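Local coordinates for DUF683-containing protein (Cyanothece, PDB 3CSX) that is of unknown function but binds metal and is associated with nitrogen fixation in this cyanobacterium, at residues K58-E61 against I62-L66. Numbering follows the deposited sequence.
Sequences KTYE and IFREL
Tyr60 and Arg64 run side by side one turn apart in a local i to i+4 contact within helix 52-77, the second arm of a helical hairpin whose other arm is helix 14-44. The backbone confirms the helix: Arg64 N donates to Tyr60 O at 2.8 Å, and Phe63 N to Thr59 O and Glu65 N to Glu61 O follow the same pattern, whereas the bond from Ile62 N to Lys58 O is weak. Both Tyr60 CG (chi1 165°) and Arg64 CG (chi1 -179°) stand anti to their backbone N, which sends the two side chains out in the same direction. Arg64 CB lies 4.2 Å above one face of the Tyr60 ring, offset toward its rim. Further out the extended arginine chain brings Arg64 CD to 3.3 Å from Tyr60 OH, and the guanidinium plane is turned 25° from the ring. In the second subunit, Asp40 packs against Tyr60 and forms a long, weak ion pair with Arg64, so this face meets the dimer partner. Shortening Arg64 to an alanine would probably strip the Tyr60 hydroxyl end of its CD neighbour and leave Asp40 of the second subunit without this weak counter-charge. On another side of the helix, Thr59 CG2 meets Phe63 CD2 at 3.8 Å, while Thr59 OG1 hydrogen-bonds back to Thr55 O; Thr59 and Ile62 also touch helix 14-44, on Met34 and Ala31 respectively. The chemistry thus implies a division of roles: Thr59 and Ile62 pack on the other arm of the hairpin, while the Tyr60-Arg64 pair, in aliphatic contact along the ring, carries a charged end to the subunit boundary.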
loop_
_atom_site.group_PDB
_atom_site.type_symbol
_atom_site.label_atom_id
_atom_site.label_comp_id
_atom_site.label_asym_id
_atom_site.label_seq_id
_atom_site.Cartn_x
_atom_site.Cartn_y
_atom_site.Cartn_z
ATOM N N LYS B 58 -0.637 -15.040 -7.580
ATOM C CA LYS B 58 -1.203 -15.359 -6.276
ATOM C C LYS B 58 -0.335 -14.745 -5.162
ATOM O O LYS B 58 -0.808 -14.118 -4.196
ATOM C CB LYS B 58 -1.208 -16.897 -6.203
ATOM C CG LYS B 58 -2.147 -17.590 -5.214
ATOM C CD LYS B 58 -2.437 -19.027 -5.775
ATOM C CE LYS B 58 -1.120 -19.857 -5.964
ATOM N NZ LYS B 58 -0.911 -20.667 -7.242
ATOM N N THR B 59 0.972 -14.925 -5.328
ATOM C CA THR B 59 1.950 -14.386 -4.403
ATOM C C THR B 59 1.880 -12.856 -4.387
ATOM O O THR B 59 1.862 -12.232 -3.325
ATOM C CB THR B 59 3.352 -14.876 -4.784
ATOM O OG1 THR B 59 3.360 -16.303 -4.753
ATOM C CG2 THR B 59 4.385 -14.347 -3.750
ATOM N N TYR B 60 1.816 -12.258 -5.567
ATOM C CA TYR B 60 1.763 -10.791 -5.662
ATOM C C TYR B 60 0.566 -10.231 -4.900
ATOM O O TYR B 60 0.687 -9.283 -4.134
ATOM C CB TYR B 60 1.720 -10.354 -7.125
ATOM C CG TYR B 60 1.295 -8.923 -7.245
ATOM C CD1 TYR B 60 2.180 -7.889 -6.939
ATOM C CD2 TYR B 60 -0.015 -8.604 -7.639
ATOM C CE1 TYR B 60 1.776 -6.571 -7.022
ATOM C CE2 TYR B 60 -0.433 -7.308 -7.717
ATOM C CZ TYR B 60 0.471 -6.286 -7.425
ATOM O OH TYR B 60 0.051 -4.968 -7.500
ATOM N N GLU B 61 -0.604 -10.858 -5.086
ATOM C CA GLU B 61 -1.807 -10.346 -4.506
ATOM C C GLU B 61 -1.796 -10.323 -3.006
ATOM O O GLU B 61 -2.223 -9.353 -2.404
ATOM C CB GLU B 61 -3.010 -11.126 -5.053
ATOM C CG GLU B 61 -3.201 -10.876 -6.545
ATOM C CD GLU B 61 -3.371 -9.398 -6.933
ATOM O OE1 GLU B 61 -3.729 -8.551 -6.078
ATOM O OE2 GLU B 61 -3.151 -9.085 -8.130
ATOM N N ILE B 62 -1.292 -11.395 -2.394
ATOM C CA ILE B 62 -1.193 -11.448 -0.971
ATOM C C ILE B 62 -0.190 -10.397 -0.417
ATOM O O ILE B 62 -0.459 -9.713 0.563
ATOM C CB ILE B 62 -0.945 -12.935 -0.452
ATOM C CG1 ILE B 62 -1.081 -13.012 1.073
ATOM C CG2 ILE B 62 0.369 -13.544 -0.917
ATOM C CD1 ILE B 62 -0.012 -12.338 1.811
ATOM N N PHE B 63 0.954 -10.257 -1.056
ATOM C CA PHE B 63 1.901 -9.219 -0.605
ATOM C C PHE B 63 1.388 -7.820 -0.819
ATOM O O PHE B 63 1.651 -6.917 -0.002
ATOM C CB PHE B 63 3.288 -9.450 -1.219
ATOM C CG PHE B 63 4.099 -10.477 -0.469
ATOM C CD1 PHE B 63 4.837 -10.104 0.662
ATOM C CD2 PHE B 63 4.116 -11.810 -0.869
ATOM C CE1 PHE B 63 5.588 -11.053 1.367
ATOM C CE2 PHE B 63 4.842 -12.775 -0.145
ATOM C CZ PHE B 63 5.582 -12.391 0.953
ATOM N N ARG B 64 0.608 -7.620 -1.885
ATOM C CA ARG B 64 -0.007 -6.304 -2.089
ATOM C C ARG B 64 -0.981 -6.020 -0.981
ATOM O O ARG B 64 -1.009 -4.917 -0.429
ATOM C CB ARG B 64 -0.760 -6.212 -3.419
ATOM C CG ARG B 64 -1.363 -4.803 -3.606
ATOM C CD ARG B 64 -2.038 -4.718 -4.939
ATOM N NE ARG B 64 -2.694 -3.425 -5.191
ATOM C CZ ARG B 64 -2.068 -2.280 -5.500
ATOM N NH1 ARG B 64 -0.746 -2.216 -5.586
ATOM N NH2 ARG B 64 -2.779 -1.181 -5.706
ATOM N N GLU B 65 -1.824 -7.008 -0.652
ATOM C CA GLU B 65 -2.778 -6.768 0.440
ATOM C C GLU B 65 -2.034 -6.503 1.763
ATOM O O GLU B 65 -2.386 -5.622 2.571
ATOM C CB GLU B 65 -3.770 -7.941 0.592
ATOM C CG GLU B 65 -4.915 -7.562 1.562
ATOM C CD GLU B 65 -5.653 -8.774 2.138
ATOM O OE1 GLU B 65 -5.259 -9.910 1.828
ATOM O OE2 GLU B 65 -6.640 -8.572 2.886
ATOM N N LEU B 66 -1.026 -7.304 2.017
ATOM C CA LEU B 66 -0.244 -7.132 3.222
ATOM C C LEU B 66 0.372 -5.730 3.315
ATOM O O LEU B 66 0.379 -5.111 4.388
ATOM C CB LEU B 66 0.845 -8.208 3.294
ATOM C CG LEU B 66 1.675 -8.241 4.586
ATOM C CD1 LEU B 66 0.851 -8.472 5.854
ATOM C CD2 LEU B 66 2.752 -9.352 4.390
#